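Local coordinates for putative oxidoreductase (Gluconobacter oxydans, PDB 3WJ7), which probably acts as an NAD(P)-dependent oxidoreductase on carbonyl or alcohol substrates, as other members of the extended short-chain dehydrogenase/reductase (SDR) family do, at residues A[32-35]-A[39-42]; A[73-78]-A[111-116]; A[147-152]-A[299-304]; A[160-165]-A[178-183]; A[198-203]-A[333-338]. All coordinates share one frame; numbering follows the deposited sequence.

Contact 1. Residues A[32-35]-A[39-42]; sequences VLEE and RLRL
Leu-40, on the strand, drives its forked end between two consecutive residues of the helix, one methyl going to Leu-33 and the other to Glu-34. Its CG stands beside the backbone N and opposite the carbonyl carbon (chi1 -64°), which sends the fork toward the helix. CD2 takes the apolar side: it sits 3.9 Å from Leu-33 CB and 4.1 Å from Leu-33 CD1, so it touches the base of that side chain as well as one of its tips, and the two leucines cross at about a right angle. CD1 takes the other side and meets the carboxylate of Glu-34, with OE1 of Glu-34 3.3 Å from CD1 of Leu-40. Glu-34 gets there by a kink. Its CG leaves anti to the backbone N (chi1 -173°) and the chain then turns sharply at chi2 (87°), folding the acid back over the leucine; an extended chain would probably carry it elsewhere. No hydrogen bond joins the two segments, and OE1 lies against CD1 and, more loosely, CG of Leu-40. The buried leucines supply the apolar contact, and Glu-34 is partly exposed. Helix 24-35 and strand 39-44 are the last two elements of the opening beta-alpha-beta unit, whose first strand is 15-18. Leu-33 also packs on Thr-16 and Val-18 of that strand and on Phe-82 of strand 78-83, while the backbone of Leu-40 bonds to Glu-59 of strand 59-62 at the sheet's far flank.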
# COMPACT_ATOMS: atom_id res chain seq x y z
N VAL A 32 20.23 -30.26 6.04
CA VAL A 32 20.81 -30.52 7.36
C VAL A 32 19.98 -31.55 8.15
O VAL A 32 20.51 -32.52 8.67
CB VAL A 32 21.05 -29.20 8.14
CG1 VAL A 32 21.25 -29.41 9.63
CG2 VAL A 32 22.23 -28.44 7.54
N LEU A 33 18.67 -31.33 8.21
CA LEU A 33 17.74 -32.23 8.84
C LEU A 33 17.81 -33.64 8.25
O LEU A 33 17.74 -34.64 8.99
CB LEU A 33 16.30 -31.70 8.68
CG LEU A 33 16.09 -30.39 9.41
CD1 LEU A 33 14.67 -29.91 9.21
CD2 LEU A 33 16.44 -30.51 10.89
N GLU A 34 17.92 -33.70 6.93
CA GLU A 34 18.06 -34.97 6.25
C GLU A 34 19.33 -35.73 6.68
O GLU A 34 19.26 -36.93 6.95
CB GLU A 34 18.05 -34.77 4.74
CG GLU A 34 18.01 -36.07 3.95
CD GLU A 34 16.60 -36.58 3.73
OE1 GLU A 34 15.69 -35.74 3.49
OE2 GLU A 34 16.41 -37.83 3.79
N GLU A 35 20.48 -35.04 6.76
CA GLU A 35 21.76 -35.66 7.13
C GLU A 35 21.77 -36.06 8.60
O GLU A 35 22.49 -36.97 9.00
CB GLU A 35 22.96 -34.76 6.78
CG GLU A 35 23.00 -34.30 5.31
CD GLU A 35 24.18 -33.40 4.96
OE1 GLU A 35 25.35 -33.82 5.16
OE2 GLU A 35 23.96 -32.27 4.45
N ARG A 39 12.63 -37.79 9.24
CA ARG A 39 11.78 -38.08 8.09
C ARG A 39 11.12 -36.77 7.67
O ARG A 39 10.38 -36.15 8.45
CB ARG A 39 10.72 -39.15 8.40
CG ARG A 39 10.95 -39.99 9.64
CD ARG A 39 9.95 -41.15 9.67
NE ARG A 39 10.20 -42.15 10.72
CZ ARG A 39 9.63 -43.35 10.78
NH1 ARG A 39 8.76 -43.74 9.84
NH2 ARG A 39 9.92 -44.19 11.77
N LEU A 40 11.37 -36.36 6.44
CA LEU A 40 10.86 -35.08 5.96
C LEU A 40 9.53 -35.11 5.19
O LEU A 40 9.24 -36.02 4.41
CB LEU A 40 11.94 -34.37 5.16
CG LEU A 40 13.24 -33.95 5.87
CD1 LEU A 40 14.10 -33.20 4.87
CD2 LEU A 40 13.02 -33.06 7.09
N ARG A 41 8.71 -34.11 5.46
CA ARG A 41 7.61 -33.74 4.58
C ARG A 41 7.81 -32.24 4.21
O ARG A 41 8.12 -31.41 5.05
CB ARG A 41 6.25 -34.03 5.24
CG ARG A 41 5.03 -33.65 4.38
CD ARG A 41 3.68 -33.95 5.05
NE ARG A 41 3.59 -35.34 5.44
CZ ARG A 41 2.85 -35.84 6.42
NH1 ARG A 41 2.10 -35.05 7.19
NH2 ARG A 41 2.91 -37.14 6.66
N LEU A 42 7.64 -31.88 2.96
CA LEU A 42 7.96 -30.52 2.55
C LEU A 42 6.68 -29.87 2.07
O LEU A 42 6.07 -30.37 1.16
CB LEU A 42 9.04 -30.55 1.45
CG LEU A 42 10.34 -31.31 1.80
CD1 LEU A 42 11.35 -31.28 0.67
CD2 LEU A 42 11.01 -30.85 3.09

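Contact 2. Residues A[73-78]-A[111-116]; sequences PALKGV and LAALEA
Apolar contacts make up the whole of the join, and all of them pass through Leu-75, whose side chain lies against three alanines along helix 95-115 and its continuation. CD1 of Leu-75 meets CB of Ala-112 at 3.5 Å and also sits close to the backbone there, 3.7 Å from N of Ala-113. Its other methyl, CD2, turns to Ala-113 and comes within 3.9 Å of CB of that residue. At the root of the side chain, CB of Leu-75 meets CB of Ala-116, again at 3.9 Å. Placing CG beside the backbone N (chi1 -71°) points the fork across to the helix, one branch for each of the two consecutive alanines. Because alanine has so little side chain, the leucine approaches the helix backbone itself. A serine at Leu-75 would probably strip Ala-112 and Ala-113 of their apolar partners and open a gap between the short helix and the long one.

Hydrogen bonds stay within each segment. Ala-116 N bonds to Ala-112 O, and Val-78 N bonds to Leu-75 O at 3.2 Å, forming a type II beta turn in which Gly-77 takes a positive phi (78°) that suits glycine. The turn leads straight into strand 78-83. Carbonyls of Ala-74 and Lys-76 accept hydrogen bonds from NH1 of Arg-41 on strand 39-44.

Val-118, just beyond the helix, touches both Leu-75 and Ala-113. Short helix, strand 78-83, helix 95-115 and strand 120-124 follow one another here as in the Rossmann fold of SDR enzymes, where layers of helices cover a central parallel sheet.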
# COMPACT_ATOMS: atom_id res chain seq x y z
N PRO A 73 -4.15 -31.57 6.73
CA PRO A 73 -3.60 -32.70 5.97
C PRO A 73 -2.09 -32.76 6.02
O PRO A 73 -1.52 -33.84 6.13
CB PRO A 73 -4.02 -32.38 4.53
CG PRO A 73 -5.30 -31.65 4.67
CD PRO A 73 -5.23 -30.90 5.98
N ALA A 74 -1.44 -31.61 5.90
CA ALA A 74 0.03 -31.60 5.86
C ALA A 74 0.62 -31.83 7.23
O ALA A 74 1.70 -32.33 7.31
CB ALA A 74 0.56 -30.29 5.33
N LEU A 75 -0.08 -31.44 8.30
CA LEU A 75 0.41 -31.60 9.64
C LEU A 75 -0.04 -32.94 10.28
O LEU A 75 0.36 -33.27 11.41
CB LEU A 75 -0.04 -30.41 10.50
CG LEU A 75 0.55 -29.02 10.30
CD1 LEU A 75 -0.50 -27.92 10.49
CD2 LEU A 75 1.76 -28.79 11.20
N LYS A 76 -0.84 -33.73 9.57
CA LYS A 76 -1.15 -35.08 10.11
C LYS A 76 0.11 -35.93 10.34
O LYS A 76 0.93 -36.09 9.44
CB LYS A 76 -2.17 -35.78 9.21
CG LYS A 76 -2.58 -37.16 9.66
CD LYS A 76 -3.76 -37.61 8.82
CE LYS A 76 -3.73 -39.11 8.61
NZ LYS A 76 -4.95 -39.51 7.87
N GLY A 77 0.28 -36.41 11.57
CA GLY A 77 1.39 -37.30 11.95
C GLY A 77 2.71 -36.59 12.17
O GLY A 77 3.77 -37.24 12.23
N VAL A 78 2.66 -35.25 12.28
CA VAL A 78 3.89 -34.41 12.37
C VAL A 78 4.30 -34.08 13.82
O VAL A 78 3.54 -33.52 14.57
CB VAL A 78 3.70 -33.09 11.56
CG1 VAL A 78 4.85 -32.10 11.82
CG2 VAL A 78 3.52 -33.38 10.06
N LEU A 111 -1.38 -21.81 14.59
CA LEU A 111 -2.60 -22.33 15.15
C LEU A 111 -2.88 -23.76 14.67
O LEU A 111 -3.27 -24.60 15.47
CB LEU A 111 -3.76 -21.41 14.86
CG LEU A 111 -3.87 -20.02 15.51
CD1 LEU A 111 -5.16 -19.32 15.06
CD2 LEU A 111 -3.85 -20.12 17.03
N ALA A 112 -2.66 -24.03 13.39
CA ALA A 112 -2.87 -25.39 12.84
C ALA A 112 -1.97 -26.44 13.47
O ALA A 112 -2.43 -27.55 13.77
CB ALA A 112 -2.76 -25.42 11.32
N ALA A 113 -0.70 -26.10 13.69
CA ALA A 113 0.29 -27.02 14.33
C ALA A 113 -0.07 -27.29 15.79
O ALA A 113 0.20 -28.38 16.35
CB ALA A 113 1.68 -26.44 14.26
N LEU A 114 -0.65 -26.27 16.40
CA LEU A 114 -1.12 -26.35 17.75
C LEU A 114 -2.26 -27.34 17.77
O LEU A 114 -2.23 -28.31 18.52
CB LEU A 114 -1.59 -24.97 18.20
CG LEU A 114 -1.96 -24.75 19.66
CD1 LEU A 114 -0.77 -25.10 20.53
CD2 LEU A 114 -2.36 -23.31 19.88
N GLU A 115 -3.25 -27.07 16.92
CA GLU A 115 -4.39 -27.96 16.73
C GLU A 115 -4.03 -29.41 16.36
O GLU A 115 -4.65 -30.33 16.87
CB GLU A 115 -5.36 -27.37 15.73
CG GLU A 115 -6.21 -26.30 16.37
CD GLU A 115 -6.53 -25.09 15.47
OE1 GLU A 115 -6.60 -25.24 14.23
OE2 GLU A 115 -6.72 -23.97 16.04
N ALA A 116 -3.03 -29.63 15.50
CA ALA A 116 -2.63 -31.01 15.14
C ALA A 116 -1.81 -31.68 16.27
O ALA A 116 -1.48 -32.86 16.20
CB ALA A 116 -1.84 -31.01 13.85

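Contact 3. Residues A[147-152]-A[299-304]; sequences ESQVIG and LAMSKK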
# COMPACT_ATOMS: atom_id res chain seq x y z
N GLU A 147 7.56 -0.81 17.44
CA GLU A 147 6.90 -0.55 16.14
C GLU A 147 7.23 0.79 15.52
O GLU A 147 7.45 0.87 14.31
CB GLU A 147 5.39 -0.75 16.16
CG GLU A 147 4.97 -2.08 15.53
CD GLU A 147 3.61 -2.07 14.84
OE1 GLU A 147 2.91 -3.12 14.83
OE2 GLU A 147 3.25 -1.02 14.26
N SER A 148 7.31 1.83 16.33
CA SER A 148 7.51 3.18 15.81
C SER A 148 8.92 3.41 15.28
O SER A 148 9.20 4.39 14.60
CB SER A 148 7.19 4.22 16.89
OG SER A 148 8.10 4.11 17.97
N GLN A 149 9.84 2.50 15.55
CA GLN A 149 11.13 2.66 14.91
C GLN A 149 11.43 1.72 13.76
O GLN A 149 12.56 1.65 13.31
CB GLN A 149 12.27 2.74 15.91
CG GLN A 149 12.16 1.90 17.16
CD GLN A 149 13.35 2.17 18.07
OE1 GLN A 149 13.96 1.25 18.61
NE2 GLN A 149 13.70 3.45 18.20
N VAL A 150 10.43 1.01 13.24
CA VAL A 150 10.69 0.13 12.11
C VAL A 150 10.40 0.83 10.79
O VAL A 150 9.45 1.58 10.69
CB VAL A 150 9.95 -1.19 12.26
CG1 VAL A 150 9.66 -1.80 10.91
CG2 VAL A 150 10.75 -2.13 13.15
N ILE A 151 11.26 0.64 9.79
CA ILE A 151 11.33 1.61 8.72
C ILE A 151 10.65 1.19 7.41
O ILE A 151 9.97 2.04 6.76
CB ILE A 151 12.77 2.21 8.58
CG1 ILE A 151 12.88 3.47 9.44
CG2 ILE A 151 13.18 2.54 7.15
CD1 ILE A 151 11.55 4.16 9.78
N GLY A 152 10.81 -0.09 7.02
CA GLY A 152 10.17 -0.53 5.77
C GLY A 152 9.17 -1.66 5.96
O GLY A 152 9.00 -2.20 7.06
N LEU A 299 15.79 8.42 7.49
CA LEU A 299 17.20 8.31 7.35
C LEU A 299 17.94 8.05 8.67
O LEU A 299 18.92 7.31 8.70
CB LEU A 299 17.72 9.56 6.66
CG LEU A 299 19.19 9.54 6.26
CD1 LEU A 299 19.51 8.47 5.20
CD2 LEU A 299 19.57 10.90 5.75
N ALA A 300 17.46 8.64 9.77
CA ALA A 300 18.16 8.52 11.05
C ALA A 300 18.04 7.13 11.63
O ALA A 300 18.88 6.72 12.41
CB ALA A 300 17.69 9.58 12.05
N MET A 301 17.03 6.38 11.23
CA MET A 301 16.91 4.99 11.64
C MET A 301 17.77 4.08 10.79
O MET A 301 18.50 3.22 11.30
CB MET A 301 15.45 4.51 11.52
CG MET A 301 14.41 5.34 12.27
SD MET A 301 14.65 5.39 14.06
CE MET A 301 15.05 3.67 14.42
N SER A 302 17.67 4.25 9.48
CA SER A 302 18.37 3.41 8.53
C SER A 302 19.88 3.64 8.55
O SER A 302 20.64 2.82 8.06
CB SER A 302 17.81 3.63 7.14
OG SER A 302 17.74 5.01 6.87
N LYS A 303 20.29 4.78 9.10
CA LYS A 303 21.68 5.12 9.37
C LYS A 303 22.33 4.12 10.32
O LYS A 303 23.54 3.95 10.29
CB LYS A 303 21.80 6.50 10.07
CG LYS A 303 22.36 7.65 9.24
CD LYS A 303 22.39 8.95 10.07
CE LYS A 303 22.77 10.19 9.26
NZ LYS A 303 24.25 10.42 9.15
N LYS A 304 21.54 3.53 11.21
CA LYS A 304 22.11 2.68 12.28
C LYS A 304 22.71 1.45 11.65
O LYS A 304 22.20 0.95 10.66
CB LYS A 304 21.05 2.28 13.32
CG LYS A 304 20.35 3.43 14.06
CD LYS A 304 19.39 2.84 15.07
CE LYS A 304 18.09 3.60 15.16
NZ LYS A 304 18.04 4.43 16.39
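Met-301 folds its side chain into a hook, and the two halves of the hook meet different residues of the loop. CG starts beside the backbone N, opposite the carbonyl carbon, and the chain then bends twice more, at chi2 (-61°) and at chi3 (-43°), which brings the terminal methyl round to Gln-149. CE of Met-301 lies 3.3 Å from CB of Gln-149 and 3.4 Å from O of the same residue, touching the root of the glutamine and its carbonyl. The two chains cross at about a right angle; the glutamine runs extended beyond CG, and its NE2 is 4.0 Å from CE of Met-301. Nearer the helix, the methylene part of the methionine faces Ile-151, with CG1 of Ile-151 3.5 Å from CB and 3.7 Å from CG of Met-301, the two chains slanting across one another.

The loop 147-152 runs into Gly-152, the N-cap residue of helix 153-172, the helix that in SDR enzymes typically carries the Tyr-x-x-x-Lys motif. Helix 296-302 comes from the C-terminal part of the chain, which in extended SDRs usually contributes to the substrate side. The contact joins this helix to the loop before helix 153-172, with no hydrogen bond across it. An alanine in place of Met-301 would probably leave CB of Gln-149 without the methyl it meets and open a gap beside Ile-151.

Two other subunits close in on Ile-151: Gly-289 of the second subunit and Trp-91 of the third subunit. Phe-288 of the second subunit packs on Leu-299 and Ser-302.

Contact 4. Residues A[160-165]-A[178-183]; sequences RAEQEV and IVNPST
OE2 of Glu-162, which reaches to within 3.0 Å of Asn-180 OD1, is held by a hydrogen bond with the hydroxyl of Ser-125, just past strand 120-124. The carboxylate and amide planes stand 87° apart and the side chains cross at about a right angle. Glu-162 reaches the strand by stretching out, CG anti to the backbone N (chi1 163°) and the chain extended beyond it. The other oxygen, OE1, has a long and weak ion pair with Lys-239, which may lend slight support to a negative charge on this buried acid.

Beside the polar pair the contact is apolar. Ile-178 puts CG2 3.9 Å from Glu-162 OE2 and sends CD1 toward the helix, where Val-165 CG1 meets it at 4.1 Å; these two side chains slide past each other in opposite directions. Ile-178 thus touches the carboxylate with one branch and Val-165 with the other.

Over these short segments, the helix runs nearly antiparallel to the strand, 161° between directions and 10.9 Å between axes, as expected in the beta-alpha-beta unit of strand 120-124, helix 153-172 and strand 176-185. Tyr-123 of the neighbouring strand packs on both Val-165 and Ile-178, and Thr-106 of helix 95-115 touches Val-165.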
# COMPACT_ATOMS: atom_id res chain seq x y z
N ARG A 160 6.02 -7.76 12.83
CA ARG A 160 4.68 -8.15 13.19
C ARG A 160 4.52 -9.65 13.31
O ARG A 160 3.85 -10.16 14.27
CB ARG A 160 3.64 -7.59 12.22
CG ARG A 160 3.52 -6.10 12.35
CD ARG A 160 2.25 -5.59 11.72
NE ARG A 160 2.08 -4.21 12.14
CZ ARG A 160 1.63 -3.24 11.35
NH1 ARG A 160 1.32 -3.50 10.08
NH2 ARG A 160 1.47 -2.02 11.82
N ALA A 161 5.12 -10.37 12.37
CA ALA A 161 5.03 -11.84 12.39
C ALA A 161 5.70 -12.40 13.64
O ALA A 161 5.10 -13.24 14.37
CB ALA A 161 5.64 -12.45 11.13
N GLU A 162 6.90 -11.91 13.94
CA GLU A 162 7.55 -12.38 15.15
C GLU A 162 6.66 -12.06 16.37
O GLU A 162 6.52 -12.90 17.26
CB GLU A 162 8.98 -11.84 15.34
CG GLU A 162 9.46 -12.00 16.78
CD GLU A 162 10.93 -11.68 16.99
OE1 GLU A 162 11.25 -10.72 17.73
OE2 GLU A 162 11.78 -12.38 16.42
N GLN A 163 6.06 -10.87 16.42
CA GLN A 163 5.22 -10.53 17.59
C GLN A 163 4.05 -11.49 17.71
O GLN A 163 3.69 -11.86 18.82
CB GLN A 163 4.72 -9.09 17.59
CG GLN A 163 5.81 -8.04 17.84
CD GLN A 163 6.55 -8.25 19.16
OE1 GLN A 163 7.75 -8.48 19.17
NE2 GLN A 163 5.83 -8.18 20.27
N GLU A 164 3.49 -11.91 16.57
CA GLU A 164 2.44 -12.91 16.59
C GLU A 164 2.88 -14.21 17.25
O GLU A 164 2.18 -14.77 18.08
CB GLU A 164 1.95 -13.20 15.19
CG GLU A 164 0.71 -12.45 14.81
CD GLU A 164 -0.60 -13.17 15.18
OE1 GLU A 164 -0.76 -13.68 16.34
OE2 GLU A 164 -1.49 -13.21 14.29
N VAL A 165 4.04 -14.72 16.86
CA VAL A 165 4.53 -15.93 17.44
C VAL A 165 4.68 -15.72 18.96
O VAL A 165 4.21 -16.56 19.74
CB VAL A 165 5.82 -16.40 16.75
CG1 VAL A 165 6.36 -17.62 17.47
CG2 VAL A 165 5.56 -16.73 15.29
N ILE A 178 12.29 -19.58 18.67
CA ILE A 178 12.58 -18.62 17.59
C ILE A 178 14.07 -18.43 17.29
O ILE A 178 14.91 -18.20 18.18
CB ILE A 178 12.01 -17.23 17.89
CG1 ILE A 178 10.54 -17.34 18.27
CG2 ILE A 178 12.25 -16.26 16.70
CD1 ILE A 178 9.93 -16.01 18.69
N VAL A 179 14.35 -18.40 16.00
CA VAL A 179 15.65 -18.22 15.43
C VAL A 179 15.58 -16.92 14.57
O VAL A 179 14.56 -16.64 13.91
CB VAL A 179 15.90 -19.54 14.70
CG1 VAL A 179 16.39 -19.42 13.28
CG2 VAL A 179 16.70 -20.52 15.58
N ASN A 180 16.63 -16.11 14.62
CA ASN A 180 16.76 -14.86 13.91
C ASN A 180 18.08 -14.86 13.10
O ASN A 180 19.11 -14.37 13.56
CB ASN A 180 16.78 -13.69 14.91
CG ASN A 180 15.53 -13.63 15.80
OD1 ASN A 180 14.63 -12.81 15.57
ND2 ASN A 180 15.48 -14.47 16.83
N PRO A 181 18.08 -15.43 11.90
CA PRO A 181 19.26 -15.36 11.02
C PRO A 181 19.58 -13.91 10.61
O PRO A 181 18.68 -13.09 10.55
CB PRO A 181 18.80 -16.09 9.76
CG PRO A 181 17.53 -16.80 10.12
CD PRO A 181 16.92 -16.03 11.24
N SER A 182 20.86 -13.61 10.40
CA SER A 182 21.25 -12.33 9.84
C SER A 182 21.11 -12.45 8.32
O SER A 182 20.14 -13.03 7.84
CB SER A 182 22.69 -11.98 10.25
OG SER A 182 23.63 -12.95 9.79
N THR A 183 22.07 -11.96 7.56
CA THR A 183 21.92 -12.02 6.13
C THR A 183 22.76 -13.11 5.47
O THR A 183 23.97 -13.04 5.43
CB THR A 183 21.95 -10.62 5.43
OG1 THR A 183 22.77 -10.63 4.25
CG2 THR A 183 22.32 -9.51 6.37

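Contact 5. Residues A[198-203]-A[333-338]; sequences MILDCA and AWFRQH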
# COMPACT_ATOMS: atom_id res chain seq x y z
N MET A 198 24.01 -8.36 -5.41
CA MET A 198 25.14 -7.44 -5.15
C MET A 198 26.52 -8.09 -5.32
O MET A 198 27.43 -7.50 -5.90
CB MET A 198 25.05 -6.86 -3.76
CG MET A 198 24.24 -5.57 -3.66
SD MET A 198 24.01 -5.31 -1.89
CE MET A 198 24.45 -3.60 -1.68
N ILE A 199 26.68 -9.32 -4.85
CA ILE A 199 27.99 -9.97 -4.92
C ILE A 199 28.29 -10.31 -6.36
O ILE A 199 29.40 -10.10 -6.82
CB ILE A 199 28.06 -11.23 -4.03
CG1 ILE A 199 28.24 -10.80 -2.58
CG2 ILE A 199 29.16 -12.17 -4.49
CD1 ILE A 199 27.38 -11.63 -1.65
N LEU A 200 27.28 -10.79 -7.07
CA LEU A 200 27.37 -11.02 -8.51
C LEU A 200 27.72 -9.73 -9.31
O LEU A 200 28.65 -9.74 -10.10
CB LEU A 200 26.03 -11.57 -8.93
CG LEU A 200 25.81 -12.59 -10.01
CD1 LEU A 200 26.72 -13.79 -9.78
CD2 LEU A 200 24.32 -12.97 -10.02
N ASP A 201 26.99 -8.62 -9.11
CA ASP A 201 27.24 -7.38 -9.84
C ASP A 201 28.67 -6.97 -9.64
O ASP A 201 29.36 -6.58 -10.59
CB ASP A 201 26.38 -6.21 -9.36
CG ASP A 201 24.87 -6.40 -9.62
OD1 ASP A 201 24.44 -7.07 -10.57
OD2 ASP A 201 24.10 -5.83 -8.82
N CYS A 202 29.09 -7.04 -8.38
CA CYS A 202 30.43 -6.67 -7.98
C CYS A 202 31.52 -7.58 -8.58
O CYS A 202 32.47 -7.09 -9.21
CB CYS A 202 30.52 -6.66 -6.46
SG CYS A 202 32.14 -6.24 -5.81
N ALA A 203 31.40 -8.89 -8.40
CA ALA A 203 32.37 -9.83 -8.95
C ALA A 203 32.53 -9.69 -10.47
O ALA A 203 33.54 -10.12 -11.05
CB ALA A 203 31.95 -11.24 -8.60
N ALA A 333 32.28 -19.03 -5.96
CA ALA A 333 32.71 -20.23 -6.70
C ALA A 333 31.48 -20.84 -7.37
O ALA A 333 31.50 -21.26 -8.53
CB ALA A 333 33.42 -21.25 -5.80
N TRP A 334 30.38 -20.88 -6.63
CA TRP A 334 29.16 -21.40 -7.18
C TRP A 334 28.66 -20.54 -8.37
O TRP A 334 28.34 -21.08 -9.44
CB TRP A 334 28.12 -21.52 -6.11
CG TRP A 334 27.01 -22.33 -6.51
CD1 TRP A 334 26.86 -23.70 -6.32
CD2 TRP A 334 25.84 -21.89 -7.18
NE1 TRP A 334 25.66 -24.11 -6.84
CE2 TRP A 334 25.01 -23.02 -7.37
CE3 TRP A 334 25.42 -20.64 -7.66
CZ2 TRP A 334 23.77 -22.94 -8.01
CZ3 TRP A 334 24.19 -20.56 -8.28
CH2 TRP A 334 23.38 -21.70 -8.45
N PHE A 335 28.63 -19.22 -8.22
CA PHE A 335 28.22 -18.38 -9.35
C PHE A 335 29.06 -18.60 -10.64
O PHE A 335 28.51 -18.52 -11.74
CB PHE A 335 28.24 -16.89 -8.99
CG PHE A 335 27.20 -16.49 -7.98
CD1 PHE A 335 25.87 -16.89 -8.12
CD2 PHE A 335 27.54 -15.66 -6.93
CE1 PHE A 335 24.92 -16.47 -7.21
CE2 PHE A 335 26.60 -15.27 -5.98
CZ PHE A 335 25.29 -15.67 -6.13
N ARG A 336 30.37 -18.84 -10.50
CA ARG A 336 31.27 -19.02 -11.65
C ARG A 336 30.98 -20.33 -12.39
O ARG A 336 30.78 -20.34 -13.61
CB ARG A 336 32.72 -18.97 -11.19
CG ARG A 336 33.70 -18.42 -12.23
CD ARG A 336 35.00 -17.99 -11.55
NE ARG A 336 35.34 -16.59 -11.84
CZ ARG A 336 35.80 -15.72 -10.94
NH1 ARG A 336 35.97 -16.08 -9.67
NH2 ARG A 336 36.08 -14.47 -11.29
N GLN A 337 30.92 -21.42 -11.64
CA GLN A 337 30.58 -22.74 -12.16
C GLN A 337 29.20 -22.83 -12.78
O GLN A 337 28.96 -23.69 -13.62
CB GLN A 337 30.66 -23.80 -11.06
CG GLN A 337 32.03 -23.97 -10.45
CD GLN A 337 31.97 -24.74 -9.16
OE1 GLN A 337 30.98 -25.41 -8.88
NE2 GLN A 337 33.03 -24.64 -8.35
N HIS A 338 28.27 -21.98 -12.35
CA HIS A 338 26.89 -22.15 -12.78
C HIS A 338 26.48 -21.09 -13.79
O HIS A 338 25.32 -20.92 -14.10
CB HIS A 338 25.95 -22.28 -11.56
CG HIS A 338 26.12 -23.59 -10.84
ND1 HIS A 338 25.20 -24.61 -10.93
CD2 HIS A 338 27.14 -24.06 -10.07
CE1 HIS A 338 25.63 -25.65 -10.22
NE2 HIS A 338 26.80 -25.34 -9.70
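A chi1 of -67° puts the ring of Phe-335 opposite its own carbonyl carbon and pointing at helix 194-203, where Leu-200 and Ile-199 receive it. Leu-200 swings its chain round to the ring, with chi1 at -145°, although its CB does not head straight for the other helix. The result is a CH-pi contact: CD1 of Leu-200 lies over one face of the phenyl ring, 3.6 Å from its centroid and 24° off the ring normal. The methyl is displaced toward the root of the ring, and the closest ring atom is CG of Phe-335, 3.3 Å from CD1 of Leu-200. Ile-199 comes from another direction, near the ring plane, with its CG2 4.3 Å from CE2 of Phe-335. Face and edge are thus taken by neighbouring residues of one helical turn.

Further along the chain, Arg-340 packs on both Leu-200 and Phe-335. The same helical turn also reaches out of the subunit, since Asp-201 forms a salt bridge with Arg-296 of the second subunit. Helix 324-337 therefore lies against a helix that also meets the second subunit.

No hydrogen bond or charge pair crosses between the two segments, so dispersion, the CH-pi interaction and the burial of three apolar side chains must supply the attraction here; such forces depend on the fit of methyl to ring and impose little direction beyond it.

From the N terminus, contact 1 closes the three-residue turn from helix 24-35 to strand 39-44 in the first beta-alpha-beta unit, and contact 2 follows in series, about 17 Å away centre to centre, closing the span from helix 71-75 to helix 95-115. The two touch through Arg-41. Contact 4 closes the short connection from helix 153-172 to strand 176-185, within the long span bridged by contact 3, and they meet in the Glu-147 to Arg-160 salt bridge. Contacts 3 and 5 cross along the chain, both tying earlier parts to C-terminal helices and both touching the second subunit. Contacts 1 and 4 reach the same central sheet.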